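Local atomic coordinates of leucine aminopeptidase (Fimbriiglobus ruber, PDB entry 7D1B), a protein that probably converts N-terminal glutaminyl residues of peptides to pyroglutamate as a zinc-dependent glutaminyl cyclase of the M28 peptidase family. Residues P42-V55 / M323-I336. Numbering follows the deposited sequence. Where two conformers were deposited one is given.
Sequences PDFKTFPLDPDRAV and MVDVGNVLLGWIQI
K45 O takes a nearly straight bond, 2.9 Å and 175°, from Q335 NE2, which reaches it in the carbonyl plane, and a second from a water that also donates to N328 O. The other half of the same amide returns the favour: Q335 OE1 accepts K45 N at 3.0 Å, with that N-H lying above the plane of the amide carbonyl. NE2 also donates to L331 O, one turn back in its own helix, so three bonds fix the rotation of the amide, and the edge of the F47 ring abuts it, ring and amide planes 73° apart. A leucine in place of Q335 would probably leave both backbone groups of K45 without their helix partner and let the extended chain drift from the helix.

Two turns earlier, N328 repeats the theme with a single backbone bond: its OD1 accepts F47 N at 3.0 Å, while ND2 reaches F47 O through a water.

Apolar groups fill in between. F44 has CG between its backbone N and carbonyl carbon (chi1 73°), which lays CD2 3.6 Å from the CA of G332 and CD1 beside I336 CG2; P42 packs on that same methyl. L49 drops CD1 onto the helix backbone 3.7 Å from G327 C, where the glycine has no CB in the way, and V324 CG2 rests against P51. Beyond the N-cap D50, the first turn of the next helix, 51-55, heads off nearly at a right angle to 323-336, with A54 CB 3.9 Å from M323 CE.

Helix 320-336 has its opposite side on strand 225-232, so the extended residues 42-49 run antiparallel over the outer face of the last helix of the alpha/beta M28 peptidase fold, away from the zinc site.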
loop_
_atom_site.group_PDB
_atom_site.type_symbol
_atom_site.label_atom_id
_atom_site.label_comp_id
_atom_site.label_asym_id
_atom_site.label_seq_id
_atom_site.Cartn_x
_atom_site.Cartn_y
_atom_site.Cartn_z
ATOM N N PRO A 42 -8.545 -24.698 2.057
ATOM C CA PRO A 42 -7.358 -24.460 2.883
ATOM C C PRO A 42 -7.763 -23.865 4.223
ATOM O O PRO A 42 -8.780 -23.175 4.344
ATOM C CB PRO A 42 -6.543 -23.456 2.058
ATOM C CG PRO A 42 -7.555 -22.780 1.182
ATOM C CD PRO A 42 -8.577 -23.834 0.862
ATOM N N ASP A 43 -6.957 -24.140 5.241
ATOM C CA ASP A 43 -7.275 -23.681 6.585
ATOM C C ASP A 43 -6.880 -22.214 6.731
ATOM O O ASP A 43 -5.712 -21.851 6.522
ATOM C CB ASP A 43 -6.527 -24.533 7.610
ATOM C CG ASP A 43 -7.233 -25.844 7.918
ATOM O OD1 ASP A 43 -8.481 -25.888 7.847
ATOM O OD2 ASP A 43 -6.538 -26.830 8.242
ATOM N N PHE A 44 -7.847 -21.371 7.095
ATOM C CA PHE A 44 -7.556 -20.003 7.517
ATOM C C PHE A 44 -8.742 -19.488 8.310
ATOM O O PHE A 44 -9.838 -20.047 8.260
ATOM C CB PHE A 44 -7.266 -19.086 6.333
ATOM C CG PHE A 44 -8.456 -18.733 5.542
ATOM C CD1 PHE A 44 -8.950 -19.600 4.579
ATOM C CD2 PHE A 44 -9.075 -17.504 5.729
ATOM C CE1 PHE A 44 -10.055 -19.249 3.829
ATOM C CE2 PHE A 44 -10.174 -17.152 4.976
ATOM C CZ PHE A 44 -10.665 -18.026 4.028
ATOM N N LYS A 45 -8.524 -18.389 9.017
ATOM C CA LYS A 45 -9.599 -17.739 9.756
ATOM C C LYS A 45 -9.501 -16.232 9.583
ATOM O O LYS A 45 -8.462 -15.695 9.210
ATOM C CB LYS A 45 -9.521 -18.073 11.249
ATOM C CG LYS A 45 -8.194 -17.670 11.910
ATOM C CD LYS A 45 -8.111 -18.123 13.360
ATOM C CE LYS A 45 -9.095 -17.360 14.261
ATOM N NZ LYS A 45 -8.686 -15.937 14.442
ATOM N N THR A 46 -10.601 -15.546 9.870
ATOM C CA THR A 46 -10.556 -14.105 10.073
ATOM C C THR A 46 -10.019 -13.798 11.468
ATOM O O THR A 46 -9.896 -14.681 12.320
ATOM C CB THR A 46 -11.939 -13.486 9.911
ATOM O OG1 THR A 46 -12.806 -14.042 10.901
ATOM C CG2 THR A 46 -12.495 -13.750 8.497
ATOM N N PHE A 47 -9.625 -12.549 11.669
ATOM C CA PHE A 47 -9.093 -12.063 12.935
ATOM C C PHE A 47 -9.934 -10.896 13.424
ATOM O O PHE A 47 -10.646 -10.266 12.630
ATOM C CB PHE A 47 -7.613 -11.673 12.766
ATOM C CG PHE A 47 -6.718 -12.863 12.770
ATOM C CD1 PHE A 47 -6.642 -13.688 11.654
ATOM C CD2 PHE A 47 -6.010 -13.200 13.907
ATOM C CE1 PHE A 47 -5.864 -14.853 11.691
ATOM C CE2 PHE A 47 -5.224 -14.340 13.945
ATOM C CZ PHE A 47 -5.168 -15.178 12.840
ATOM N N PRO A 48 -9.885 -10.578 14.734
ATOM C CA PRO A 48 -10.779 -9.546 15.310
ATOM C C PRO A 48 -10.254 -8.138 15.048
ATOM O O PRO A 48 -9.985 -7.361 15.964
ATOM C CB PRO A 48 -10.789 -9.925 16.795
ATOM C CG PRO A 48 -9.404 -10.493 17.014
ATOM C CD PRO A 48 -9.153 -11.325 15.778
ATOM N N LEU A 49 -10.112 -7.804 13.768
ATOM C CA LEU A 49 -9.651 -6.481 13.389
ATOM C C LEU A 49 -10.653 -5.443 13.868
ATOM O O LEU A 49 -11.867 -5.652 13.807
ATOM C CB LEU A 49 -9.492 -6.418 11.866
ATOM C CG LEU A 49 -8.660 -7.522 11.190
ATOM C CD1 LEU A 49 -8.440 -7.146 9.724
ATOM C CD2 LEU A 49 -7.347 -7.834 11.851
ATOM N N ASP A 50 -10.141 -4.323 14.365
ATOM C CA ASP A 50 -10.984 -3.328 15.000
ATOM C C ASP A 50 -11.235 -2.191 14.014
ATOM O O ASP A 50 -10.304 -1.432 13.700
ATOM C CB ASP A 50 -10.275 -2.833 16.257
ATOM C CG ASP A 50 -11.092 -1.845 17.053
ATOM O OD1 ASP A 50 -11.895 -1.099 16.478
ATOM O OD2 ASP A 50 -10.890 -1.802 18.275
ATOM N N PRO A 51 -12.455 -2.046 13.491
ATOM C CA PRO A 51 -12.686 -1.021 12.450
ATOM C C PRO A 51 -12.517 0.399 12.960
ATOM O O PRO A 51 -12.042 1.277 12.223
ATOM C CB PRO A 51 -14.123 -1.307 11.989
ATOM C CG PRO A 51 -14.791 -1.951 13.227
ATOM C CD PRO A 51 -13.684 -2.786 13.853
ATOM N N ASP A 52 -12.908 0.654 14.211
ATOM C CA ASP A 52 -12.773 1.996 14.763
ATOM C C ASP A 52 -11.313 2.344 14.983
ATOM O O ASP A 52 -10.892 3.475 14.725
ATOM C CB ASP A 52 -13.573 2.098 16.056
ATOM C CG ASP A 52 -15.043 1.881 15.824
ATOM O OD1 ASP A 52 -15.571 2.431 14.833
ATOM O OD2 ASP A 52 -15.657 1.130 16.596
ATOM N N ARG A 53 -10.519 1.379 15.452
ATOM C CA ARG A 53 -9.095 1.619 15.636
ATOM C C ARG A 53 -8.410 1.862 14.295
ATOM O O ARG A 53 -7.556 2.753 14.175
ATOM C CB ARG A 53 -8.483 0.443 16.396
ATOM C CG ARG A 53 -7.034 0.667 16.764
ATOM C CD ARG A 53 -6.529 -0.360 17.775
ATOM N NE ARG A 53 -6.645 -1.708 17.223
ATOM C CZ ARG A 53 -6.451 -2.822 17.914
ATOM N NH1 ARG A 53 -6.131 -2.752 19.198
ATOM N NH2 ARG A 53 -6.582 -4.001 17.324
ATOM N N ALA A 54 -8.791 1.098 13.268
ATOM C CA ALA A 54 -8.209 1.302 11.947
ATOM C C ALA A 54 -8.466 2.720 11.441
ATOM O O ALA A 54 -7.553 3.386 10.912
ATOM C CB ALA A 54 -8.765 0.245 10.989
ATOM N N VAL A 55 -9.707 3.212 11.595
ATOM C CA VAL A 55 -9.995 4.580 11.163
ATOM C C VAL A 55 -9.228 5.588 12.012
ATOM O O VAL A 55 -8.748 6.613 11.498
ATOM C CB VAL A 55 -11.509 4.848 11.169
ATOM C CG1 VAL A 55 -11.792 6.318 10.921
ATOM C CG2 VAL A 55 -12.186 3.986 10.128
ATOM N N MET A 323 -11.993 -1.356 5.637
ATOM C CA MET A 323 -10.627 -1.656 6.049
ATOM C C MET A 323 -10.524 -3.062 6.625
ATOM O O MET A 323 -9.590 -3.799 6.313
ATOM C CB MET A 323 -10.150 -0.628 7.072
ATOM C CG MET A 323 -10.031 0.744 6.496
ATOM S SD MET A 323 -9.197 1.954 7.494
ATOM C CE MET A 323 -7.494 1.396 7.525
ATOM N N VAL A 324 -11.471 -3.440 7.489
ATOM C CA VAL A 324 -11.455 -4.763 8.110
ATOM C C VAL A 324 -11.600 -5.853 7.055
ATOM O O VAL A 324 -10.911 -6.882 7.106
ATOM C CB VAL A 324 -12.553 -4.857 9.193
ATOM C CG1 VAL A 324 -12.829 -6.321 9.569
ATOM C CG2 VAL A 324 -12.178 -4.025 10.421
ATOM N N ASP A 325 -12.502 -5.653 6.085
ATOM C CA ASP A 325 -12.676 -6.644 5.028
ATOM C C ASP A 325 -11.370 -6.864 4.274
ATOM O O ASP A 325 -10.950 -8.007 4.039
ATOM C CB ASP A 325 -13.739 -6.183 4.034
ATOM C CG ASP A 325 -15.155 -6.442 4.468
ATOM O OD1 ASP A 325 -15.404 -7.026 5.537
ATOM O OD2 ASP A 325 -16.038 -6.024 3.705
ATOM N N VAL A 326 -10.716 -5.771 3.861
ATOM C CA VAL A 326 -9.457 -5.918 3.135
ATOM C C VAL A 326 -8.391 -6.562 4.018
ATOM O O VAL A 326 -7.641 -7.444 3.564
ATOM C CB VAL A 326 -9.025 -4.576 2.526
ATOM C CG1 VAL A 326 -7.629 -4.664 1.916
ATOM C CG2 VAL A 326 -10.049 -4.133 1.470
ATOM N N GLY A 327 -8.337 -6.177 5.297
ATOM C CA GLY A 327 -7.394 -6.807 6.204
ATOM C C GLY A 327 -7.602 -8.300 6.337
ATOM O O GLY A 327 -6.643 -9.079 6.334
ATOM N N ASN A 328 -8.860 -8.732 6.434
ATOM C CA ASN A 328 -9.130 -10.157 6.544
ATOM C C ASN A 328 -8.791 -10.886 5.261
ATOM O O ASN A 328 -8.332 -12.026 5.319
ATOM C CB ASN A 328 -10.563 -10.375 6.972
ATOM C CG ASN A 328 -10.710 -10.297 8.482
ATOM O OD1 ASN A 328 -9.872 -10.828 9.233
ATOM N ND2 ASN A 328 -11.788 -9.714 8.935
ATOM N N VAL A 329 -8.983 -10.255 4.101
ATOM C CA VAL A 329 -8.563 -10.896 2.855
ATOM C C VAL A 329 -7.055 -11.080 2.832
ATOM O O VAL A 329 -6.551 -12.149 2.474
ATOM C CB VAL A 329 -9.088 -10.107 1.642
ATOM C CG1 VAL A 329 -8.477 -10.636 0.349
ATOM C CG2 VAL A 329 -10.604 -10.189 1.609
ATOM N N LEU A 330 -6.309 -10.044 3.228
ATOM C CA LEU A 330 -4.846 -10.172 3.272
ATOM C C LEU A 330 -4.419 -11.274 4.231
ATOM O O LEU A 330 -3.542 -12.084 3.905
ATOM C CB LEU A 330 -4.219 -8.855 3.713
ATOM C CG LEU A 330 -4.356 -7.691 2.741
ATOM C CD1 LEU A 330 -3.928 -6.402 3.422
ATOM C CD2 LEU A 330 -3.512 -7.950 1.499
ATOM N N LEU A 331 -5.028 -11.326 5.427
ATOM C CA LEU A 331 -4.632 -12.360 6.383
ATOM C C LEU A 331 -5.013 -13.749 5.883
ATOM O O LEU A 331 -4.277 -14.721 6.121
ATOM C CB LEU A 331 -5.250 -12.089 7.751
ATOM C CG LEU A 331 -4.707 -10.856 8.467
ATOM C CD1 LEU A 331 -5.428 -10.687 9.790
ATOM C CD2 LEU A 331 -3.194 -10.961 8.665
ATOM N N GLY A 332 -6.140 -13.874 5.172
ATOM C CA GLY A 332 -6.490 -15.181 4.627
ATOM C C GLY A 332 -5.516 -15.622 3.554
ATOM O O GLY A 332 -5.076 -16.775 3.533
ATOM N N TRP A 333 -5.152 -14.698 2.666
ATOM C CA TRP A 333 -4.139 -14.951 1.646
ATOM C C TRP A 333 -2.839 -15.440 2.278
ATOM O O TRP A 333 -2.240 -16.426 1.827
ATOM C CB TRP A 333 -3.936 -13.656 0.853
ATOM C CG TRP A 333 -2.785 -13.662 -0.118
ATOM C CD1 TRP A 333 -2.577 -14.523 -1.163
ATOM C CD2 TRP A 333 -1.707 -12.720 -0.150
ATOM N NE1 TRP A 333 -1.418 -14.181 -1.835
ATOM C CE2 TRP A 333 -0.871 -13.073 -1.233
ATOM C CE3 TRP A 333 -1.352 -11.622 0.656
ATOM C CZ2 TRP A 333 0.277 -12.343 -1.558
ATOM C CZ3 TRP A 333 -0.206 -10.898 0.334
ATOM C CH2 TRP A 333 0.600 -11.266 -0.762
ATOM N N ILE A 334 -2.404 -14.775 3.347
ATOM C CA ILE A 334 -1.192 -15.193 4.051
ATOM C C ILE A 334 -1.336 -16.619 4.577
ATOM O O ILE A 334 -0.446 -17.459 4.397
ATOM C CB ILE A 334 -0.857 -14.191 5.166
ATOM C CG1 ILE A 334 -0.351 -12.889 4.553
ATOM C CG2 ILE A 334 0.153 -14.768 6.153
ATOM C CD1 ILE A 334 -0.490 -11.668 5.488
ATOM N N GLN A 335 -2.454 -16.907 5.247
ATOM C CA GLN A 335 -2.613 -18.185 5.928
ATOM C C GLN A 335 -2.726 -19.350 4.962
ATOM O O GLN A 335 -2.351 -20.465 5.328
ATOM C CB GLN A 335 -3.855 -18.158 6.806
ATOM C CG GLN A 335 -3.727 -17.303 8.044
ATOM C CD GLN A 335 -5.083 -17.104 8.665
ATOM O OE1 GLN A 335 -5.581 -17.962 9.403
ATOM N NE2 GLN A 335 -5.733 -16.001 8.313
ATOM N N ILE A 336 -3.268 -19.144 3.757
ATOM C CA ILE A 336 -3.472 -20.275 2.847
ATOM C C ILE A 336 -2.203 -20.690 2.119
ATOM O O ILE A 336 -2.197 -21.736 1.460
ATOM C CB ILE A 336 -4.643 -20.081 1.865
ATOM C CG1 ILE A 336 -4.320 -18.977 0.849
ATOM C CG2 ILE A 336 -5.954 -19.840 2.608
ATOM C CD1 ILE A 336 -5.386 -18.819 -0.216
HETATM O O HOH W 1 -9.335 -14.244 6.720
HETATM O O HOH W 2 -13.083 -9.762 11.508
#